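Local coordinates for protein transcriptional regulator (NtrC family) (Aquifex aeolicus, PDB 3DZD) that probably binds and hydrolyses ATP to activate transcription by sigma54 RNA polymerase, under control of a response-regulator receiver domain, at residues Val168-His173 / Phe182-Cys187; Lys306-Leu311 / Arg348-Leu353. All coordinates share one frame; numbering follows the deposited sequence.

Contact 1 (Val168-His173 / Phe182-Cys187); sequences VARLIH and FVDLNC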
loop_
_atom_site.group_PDB
_atom_site.type_symbol
_atom_site.label_atom_id
_atom_site.label_comp_id
_atom_site.label_asym_id
_atom_site.label_seq_id
_atom_site.Cartn_x
_atom_site.Cartn_y
_atom_site.Cartn_z
ATOM N N VAL A 168 9.725 -9.189 -13.781
ATOM C CA VAL A 168 11.096 -8.735 -13.889
ATOM C C VAL A 168 11.186 -7.268 -13.466
ATOM O O VAL A 168 12.115 -6.870 -12.753
ATOM C CB VAL A 168 11.646 -8.906 -15.318
ATOM C CG1 VAL A 168 13.063 -8.353 -15.406
ATOM C CG2 VAL A 168 11.607 -10.366 -15.730
ATOM N N ALA A 169 10.214 -6.478 -13.910
ATOM C CA ALA A 169 10.132 -5.059 -13.576
ATOM C C ALA A 169 10.039 -4.810 -12.059
ATOM O O ALA A 169 10.727 -3.936 -11.527
ATOM C CB ALA A 169 8.966 -4.411 -14.309
ATOM N N ARG A 170 9.201 -5.574 -11.366
ATOM C CA ARG A 170 9.104 -5.471 -9.906
ATOM C C ARG A 170 10.392 -5.889 -9.224
ATOM O O ARG A 170 10.815 -5.279 -8.238
ATOM C CB ARG A 170 7.943 -6.304 -9.365
ATOM C CG ARG A 170 6.585 -5.678 -9.620
ATOM C CD ARG A 170 5.460 -6.486 -8.999
ATOM N NE ARG A 170 4.167 -5.935 -9.407
ATOM C CZ ARG A 170 3.608 -4.860 -8.851
ATOM N NH1 ARG A 170 4.226 -4.227 -7.854
ATOM N NH2 ARG A 170 2.433 -4.420 -9.286
ATOM N N LEU A 171 11.010 -6.941 -9.747
ATOM C CA LEU A 171 12.288 -7.384 -9.224
ATOM C C LEU A 171 13.277 -6.245 -9.316
ATOM O O LEU A 171 13.948 -5.922 -8.338
ATOM C CB LEU A 171 12.800 -8.606 -9.988
ATOM C CG LEU A 171 12.021 -9.893 -9.682
ATOM C CD1 LEU A 171 12.564 -11.080 -10.478
ATOM C CD2 LEU A 171 12.036 -10.195 -8.179
ATOM N N ILE A 172 13.355 -5.628 -10.494
ATOM C CA ILE A 172 14.288 -4.526 -10.734
ATOM C C ILE A 172 14.047 -3.391 -9.739
ATOM O O ILE A 172 14.985 -2.885 -9.132
ATOM C CB ILE A 172 14.167 -3.979 -12.183
ATOM C CG1 ILE A 172 14.764 -4.969 -13.194
ATOM C CG2 ILE A 172 14.839 -2.617 -12.305
ATOM C CD1 ILE A 172 14.407 -4.658 -14.631
ATOM N N HIS A 173 12.789 -2.996 -9.579
ATOM C CA HIS A 173 12.431 -1.963 -8.621
ATOM C C HIS A 173 12.912 -2.357 -7.222
ATOM O O HIS A 173 13.660 -1.619 -6.575
ATOM C CB HIS A 173 10.924 -1.729 -8.627
ATOM C CG HIS A 173 10.451 -0.813 -7.541
ATOM N ND1 HIS A 173 10.738 0.536 -7.527
ATOM C CD2 HIS A 173 9.717 -1.054 -6.427
ATOM C CE1 HIS A 173 10.202 1.086 -6.450
ATOM N NE2 HIS A 173 9.574 0.143 -5.769
ATOM N N PHE A 182 5.831 1.469 -6.910
ATOM C CA PHE A 182 5.858 0.824 -8.218
ATOM C C PHE A 182 4.523 1.096 -8.879
ATOM O O PHE A 182 3.496 0.558 -8.473
ATOM C CB PHE A 182 6.094 -0.683 -8.092
ATOM C CG PHE A 182 6.190 -1.404 -9.425
ATOM C CD1 PHE A 182 7.415 -1.531 -10.078
ATOM C CD2 PHE A 182 5.053 -1.961 -10.021
ATOM C CE1 PHE A 182 7.506 -2.194 -11.300
ATOM C CE2 PHE A 182 5.135 -2.622 -11.246
ATOM C CZ PHE A 182 6.362 -2.741 -11.886
ATOM N N VAL A 183 4.541 1.957 -9.886
ATOM C CA VAL A 183 3.334 2.344 -10.595
ATOM C C VAL A 183 3.328 1.670 -11.967
ATOM O O VAL A 183 4.212 1.910 -12.783
ATOM C CB VAL A 183 3.296 3.873 -10.777
ATOM C CG1 VAL A 183 2.060 4.301 -11.536
ATOM C CG2 VAL A 183 3.362 4.558 -9.431
ATOM N N ASP A 184 2.359 0.803 -12.234
ATOM C CA ASP A 184 2.298 0.234 -13.573
ATOM C C ASP A 184 1.145 0.796 -14.397
ATOM O O ASP A 184 0.024 0.943 -13.917
ATOM C CB ASP A 184 2.321 -1.297 -13.559
ATOM C CG ASP A 184 1.058 -1.909 -12.993
ATOM O OD1 ASP A 184 0.090 -1.166 -12.730
ATOM O OD2 ASP A 184 1.041 -3.150 -12.816
ATOM N N LEU A 185 1.458 1.154 -15.635
ATOM C CA LEU A 185 0.456 1.631 -16.573
ATOM C C LEU A 185 0.407 0.714 -17.792
ATOM O O LEU A 185 1.427 0.476 -18.448
ATOM C CB LEU A 185 0.767 3.062 -17.010
ATOM C CG LEU A 185 -0.163 3.601 -18.099
ATOM C CD1 LEU A 185 -1.630 3.385 -17.704
ATOM C CD2 LEU A 185 0.105 5.069 -18.383
ATOM N N ASN A 186 -0.779 0.196 -18.083
ATOM C CA ASN A 186 -0.978 -0.627 -19.265
ATOM C C ASN A 186 -1.417 0.258 -20.417
ATOM O O ASN A 186 -2.472 0.879 -20.358
ATOM C CB ASN A 186 -2.025 -1.700 -18.993
ATOM C CG ASN A 186 -2.065 -2.766 -20.070
ATOM O OD1 ASN A 186 -1.969 -2.470 -21.264
ATOM N ND2 ASN A 186 -2.215 -4.018 -19.650
ATOM N N CYS A 187 -0.606 0.321 -21.462
ATOM C CA CYS A 187 -0.833 1.293 -22.520
ATOM C C CYS A 187 -1.785 0.782 -23.590
ATOM O O CYS A 187 -2.098 1.496 -24.542
ATOM C CB CYS A 187 0.497 1.722 -23.135
ATOM S SG CYS A 187 1.659 2.420 -21.925
HETATM O O HOH W 1 2.570 -1.654 -6.761
#
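A chi1 of -178° swings the Phe-182 ring away from its own backbone N and across to helix 165-176, against Arg-170, whose chain, extended from CG to NE, runs athwart it. The aliphatic part of the arginine makes a CH-pi contact, CG of Arg-170 standing 3.8 Å from the centroid of the Phe-182 ring, almost on the ring normal. Further out the relation reverses: the Phe-182 carbon CD2 lies over one face of the guanidinium, near its rim, 3.2 Å from NH1 of Arg-170, the two planes 42° apart. Arginine suits this place because its CG methylene lies over the centre of one ring face while its charged end reaches polar partners. One water accepts from Arg-170 NH1 and donates to the carbonyl O of Phe-182, NE is paired with Glu-166, and Asp-184 OD2 lies 4.0 Å from Arg-170 NH2, too far for a salt bridge. Ala-169, small enough to let the ring approach the helix, touches Phe-182 CZ through CB at 3.9 Å. His-173 lies alongside, its ring face turned to Phe-182 CB and its own CB 3.8 Å from Phe-182 CD1, while its ND1 bonds to Thr-225 on the neighbouring strand. Without the ring, as with an alanine here, CG and the guanidinium face of Arg-170 are likely to lose their partner, and a gap would probably open beside Ala-169 and His-173. Helix and strand run nearly antiparallel, at 154°, as successive elements of the P-loop NTPase alpha/beta fold, and Phe-182 spans the space between their axes, 10.0 Å apart at closest approach. No direct hydrogen bond joins the two segments; the CH-pi and guanidinium-ring contacts, apolar packing and one water bridge do, and the arginine's charge probably offsets the mutual repulsion of the neighbouring Asp-184 and Glu-166 carboxylates.

Contact 2 (Lys306-Leu311 / Arg348-Leu353); sequences KDVILL and RELKNL. With ADP (adenosine-5'-diphosphate), chain C.
The first turn of helix 307-322, with Lys-306 at its N-cap, lies beside helix 346-359, the CA atoms of Val-308 and Leu-350 being 8.0 Å apart and those of Leu-311 and Lys-351 equally close. Leu-350 bridges the gap: its CD2 methyl meets CB of Leu-311 at 3.5 Å and also lies 3.7 Å from the carbonyl O of Val-308. Its CD1 branch faces Val-308 CG2 more loosely, at 4.5 Å. Branched aliphatic residues suit this buried join, and Trp-343 and Leu-338 extend the apolar packing around it. Both helices belong to the helical lid of the AAA+ ATPase, and ADP lies along their margin. Leu-311 lays CD2 over one face of the adenine, 3.6 Å from N1 of ADP, a van der Waals contact for which a methyl group is well suited. From the other helix Lys-351, bent at chi3 (74°), brings NZ to the ribose, where it donates a hydrogen bond to O3' of ADP at 3.2 Å. Arg-348, likewise bent at chi3, brings NH1 to 3.8 Å from O2B of ADP, close to the diphosphate but beyond hydrogen-bonding distance. On another side of helix 346-359, Asn-352 hydrogen-bonds Glu-355 of the second subunit.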
loop_
_atom_site.group_PDB
_atom_site.type_symbol
_atom_site.label_atom_id
_atom_site.label_comp_id
_atom_site.label_asym_id
_atom_site.label_seq_id
_atom_site.Cartn_x
_atom_site.Cartn_y
_atom_site.Cartn_z
ATOM N N LYS A 306 12.586 -27.302 -19.349
ATOM C CA LYS A 306 11.717 -27.923 -18.369
ATOM C C LYS A 306 11.177 -26.924 -17.337
ATOM O O LYS A 306 10.558 -27.308 -16.344
ATOM C CB LYS A 306 12.450 -29.093 -17.710
ATOM C CG LYS A 306 12.391 -30.381 -18.552
ATOM C CD LYS A 306 13.655 -31.216 -18.433
ATOM C CE LYS A 306 13.512 -32.330 -17.414
ATOM N NZ LYS A 306 12.487 -33.325 -17.838
ATOM N N ASP A 307 11.394 -25.636 -17.579
ATOM C CA ASP A 307 10.776 -24.628 -16.741
ATOM C C ASP A 307 9.263 -24.818 -16.768
ATOM O O ASP A 307 8.581 -24.462 -15.819
ATOM C CB ASP A 307 11.125 -23.216 -17.216
ATOM C CG ASP A 307 12.473 -22.736 -16.704
ATOM O OD1 ASP A 307 13.125 -23.458 -15.914
ATOM O OD2 ASP A 307 12.879 -21.622 -17.099
ATOM N N VAL A 308 8.742 -25.379 -17.857
ATOM C CA VAL A 308 7.298 -25.568 -17.985
ATOM C C VAL A 308 6.772 -26.461 -16.857
ATOM O O VAL A 308 5.691 -26.220 -16.313
ATOM C CB VAL A 308 6.899 -26.117 -19.380
ATOM C CG1 VAL A 308 7.763 -27.294 -19.759
ATOM C CG2 VAL A 308 5.440 -26.509 -19.405
ATOM N N ILE A 309 7.552 -27.471 -16.494
ATOM C CA ILE A 309 7.211 -28.336 -15.372
ATOM C C ILE A 309 7.381 -27.637 -14.028
ATOM O O ILE A 309 6.536 -27.775 -13.140
ATOM C CB ILE A 309 8.077 -29.581 -15.345
ATOM C CG1 ILE A 309 7.993 -30.321 -16.684
ATOM C CG2 ILE A 309 7.650 -30.469 -14.198
ATOM C CD1 ILE A 309 6.592 -30.424 -17.223
ATOM N N LEU A 310 8.472 -26.895 -13.874
ATOM C CA LEU A 310 8.720 -26.154 -12.640
ATOM C C LEU A 310 7.553 -25.230 -12.357
ATOM O O LEU A 310 7.047 -25.175 -11.239
ATOM C CB LEU A 310 10.014 -25.331 -12.729
ATOM C CG LEU A 310 11.320 -26.130 -12.749
ATOM C CD1 LEU A 310 12.523 -25.207 -12.638
ATOM C CD2 LEU A 310 11.333 -27.146 -11.621
ATOM N N LEU A 311 7.133 -24.517 -13.390
ATOM C CA LEU A 311 6.061 -23.560 -13.275
ATOM C C LEU A 311 4.737 -24.262 -12.964
ATOM O O LEU A 311 3.953 -23.793 -12.124
ATOM C CB LEU A 311 5.966 -22.737 -14.559
ATOM C CG LEU A 311 7.080 -21.696 -14.692
ATOM C CD1 LEU A 311 7.263 -21.211 -16.126
ATOM C CD2 LEU A 311 6.801 -20.524 -13.744
ATOM N N ARG A 348 1.110 -17.106 -18.954
ATOM C CA ARG A 348 -0.253 -16.692 -18.693
ATOM C C ARG A 348 -1.205 -17.829 -19.074
ATOM O O ARG A 348 -2.130 -18.151 -18.333
ATOM C CB ARG A 348 -0.539 -15.423 -19.492
ATOM C CG ARG A 348 -1.848 -14.764 -19.205
ATOM C CD ARG A 348 -1.772 -13.344 -19.713
ATOM N NE ARG A 348 -1.817 -13.303 -21.168
ATOM C CZ ARG A 348 -1.397 -12.274 -21.895
ATOM N NH1 ARG A 348 -0.890 -11.207 -21.295
ATOM N NH2 ARG A 348 -1.486 -12.315 -23.219
ATOM N N GLU A 349 -0.953 -18.448 -20.224
ATOM C CA GLU A 349 -1.709 -19.623 -20.650
ATOM C C GLU A 349 -1.535 -20.796 -19.670
ATOM O O GLU A 349 -2.521 -21.360 -19.193
ATOM C CB GLU A 349 -1.315 -20.043 -22.071
ATOM C CG GLU A 349 -2.170 -21.192 -22.626
ATOM C CD GLU A 349 -1.760 -21.646 -24.022
ATOM O OE1 GLU A 349 -1.133 -20.864 -24.774
ATOM O OE2 GLU A 349 -2.066 -22.804 -24.370
ATOM N N LEU A 350 -0.287 -21.149 -19.366
ATOM C CA LEU A 350 -0.008 -22.234 -18.426
ATOM C C LEU A 350 -0.690 -22.041 -17.071
ATOM O O LEU A 350 -1.287 -22.972 -16.541
ATOM C CB LEU A 350 1.495 -22.404 -18.205
ATOM C CG LEU A 350 1.906 -23.500 -17.213
ATOM C CD1 LEU A 350 1.628 -24.896 -17.746
ATOM C CD2 LEU A 350 3.371 -23.367 -16.858
ATOM N N LYS A 351 -0.597 -20.838 -16.513
ATOM C CA LYS A 351 -1.139 -20.591 -15.188
ATOM C C LYS A 351 -2.637 -20.855 -15.193
ATOM O O LYS A 351 -3.157 -21.607 -14.372
ATOM C CB LYS A 351 -0.869 -19.152 -14.730
ATOM C CG LYS A 351 -1.195 -18.935 -13.265
ATOM C CD LYS A 351 -1.114 -17.474 -12.829
ATOM C CE LYS A 351 -2.292 -16.676 -13.356
ATOM N NZ LYS A 351 -2.518 -15.460 -12.522
ATOM N N ASN A 352 -3.319 -20.227 -16.138
ATOM C CA ASN A 352 -4.743 -20.376 -16.250
ATOM C C ASN A 352 -5.147 -21.821 -16.504
ATOM O O ASN A 352 -6.178 -22.273 -16.017
ATOM C CB ASN A 352 -5.275 -19.481 -17.357
ATOM C CG ASN A 352 -6.693 -19.830 -17.739
ATOM O OD1 ASN A 352 -6.926 -20.741 -18.526
ATOM N ND2 ASN A 352 -7.647 -19.107 -17.176
ATOM N N LEU A 353 -4.331 -22.550 -17.257
ATOM C CA LEU A 353 -4.619 -23.952 -17.529
ATOM C C LEU A 353 -4.496 -24.821 -16.271
ATOM O O LEU A 353 -5.235 -25.783 -16.102
ATOM C CB LEU A 353 -3.722 -24.492 -18.653
ATOM C CG LEU A 353 -3.847 -25.997 -18.883
ATOM C CD1 LEU A 353 -4.041 -26.330 -20.350
ATOM C CD2 LEU A 353 -2.643 -26.741 -18.332
HETATM P PB ADP C . 3.527 -10.229 -19.135
HETATM O O1B ADP C . 3.785 -9.183 -18.069
HETATM O O2B ADP C . 2.456 -9.856 -20.135
HETATM O O3B ADP C . 4.764 -10.735 -19.814
HETATM P PA ADP C . 2.518 -11.684 -16.836
HETATM O O1A ADP C . 3.725 -11.909 -15.969
HETATM O O2A ADP C . 1.600 -10.535 -16.472
HETATM O O3A ADP C . 2.997 -11.567 -18.381
HETATM O "O5'" ADP C . 1.634 -13.028 -16.839
HETATM C "C5'" ADP C . 2.124 -14.223 -16.245
HETATM C "C4'" ADP C . 1.281 -14.663 -15.065
HETATM O "O4'" ADP C . 1.974 -15.758 -14.479
HETATM C "C3'" ADP C . 1.281 -13.604 -13.983
HETATM O "O3'" ADP C . 0.197 -13.864 -13.086
HETATM C "C2'" ADP C . 2.546 -13.831 -13.198
HETATM O "O2'" ADP C . 2.211 -13.638 -11.822
HETATM C "C1'" ADP C . 2.836 -15.299 -13.425
HETATM N N9 ADP C . 4.236 -15.526 -13.839
HETATM C C8 ADP C . 4.773 -15.159 -15.017
HETATM N N7 ADP C . 6.063 -15.533 -15.112
HETATM C C5 ADP C . 6.374 -16.162 -13.966
HETATM C C6 ADP C . 7.588 -16.797 -13.410
HETATM N N6 ADP C . 8.742 -16.836 -14.127
HETATM N N1 ADP C . 7.499 -17.339 -12.181
HETATM C C2 ADP C . 6.351 -17.303 -11.479
HETATM N N3 ADP C . 5.211 -16.737 -11.915
HETATM C C4 ADP C . 5.166 -16.161 -13.131
#

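In the fold
Contact 1 belongs to the sigma-54 interaction domain and contact 2 to the AAA+ lid, and only contact 2 touches the nucleotide. Their centres lie 22 Å apart and their nearest atoms about 7 Å, without touching. Contact 2 supplies Leu-311, Arg-348 and Lys-351 to the ADP pocket, whereas in contact 1 the side chain of Ala-169 comes only to about 8 Å from ADP. Contact 1 is linked to ADP through its helix: 165-176, which carries residues 168-173, follows directly from the P-loop (Walker A), whose Gly-162 N and Lys-165 N hydrogen-bond to ADP. The nucleotide thus sits between lid and core, as in other AAA+ ATPases.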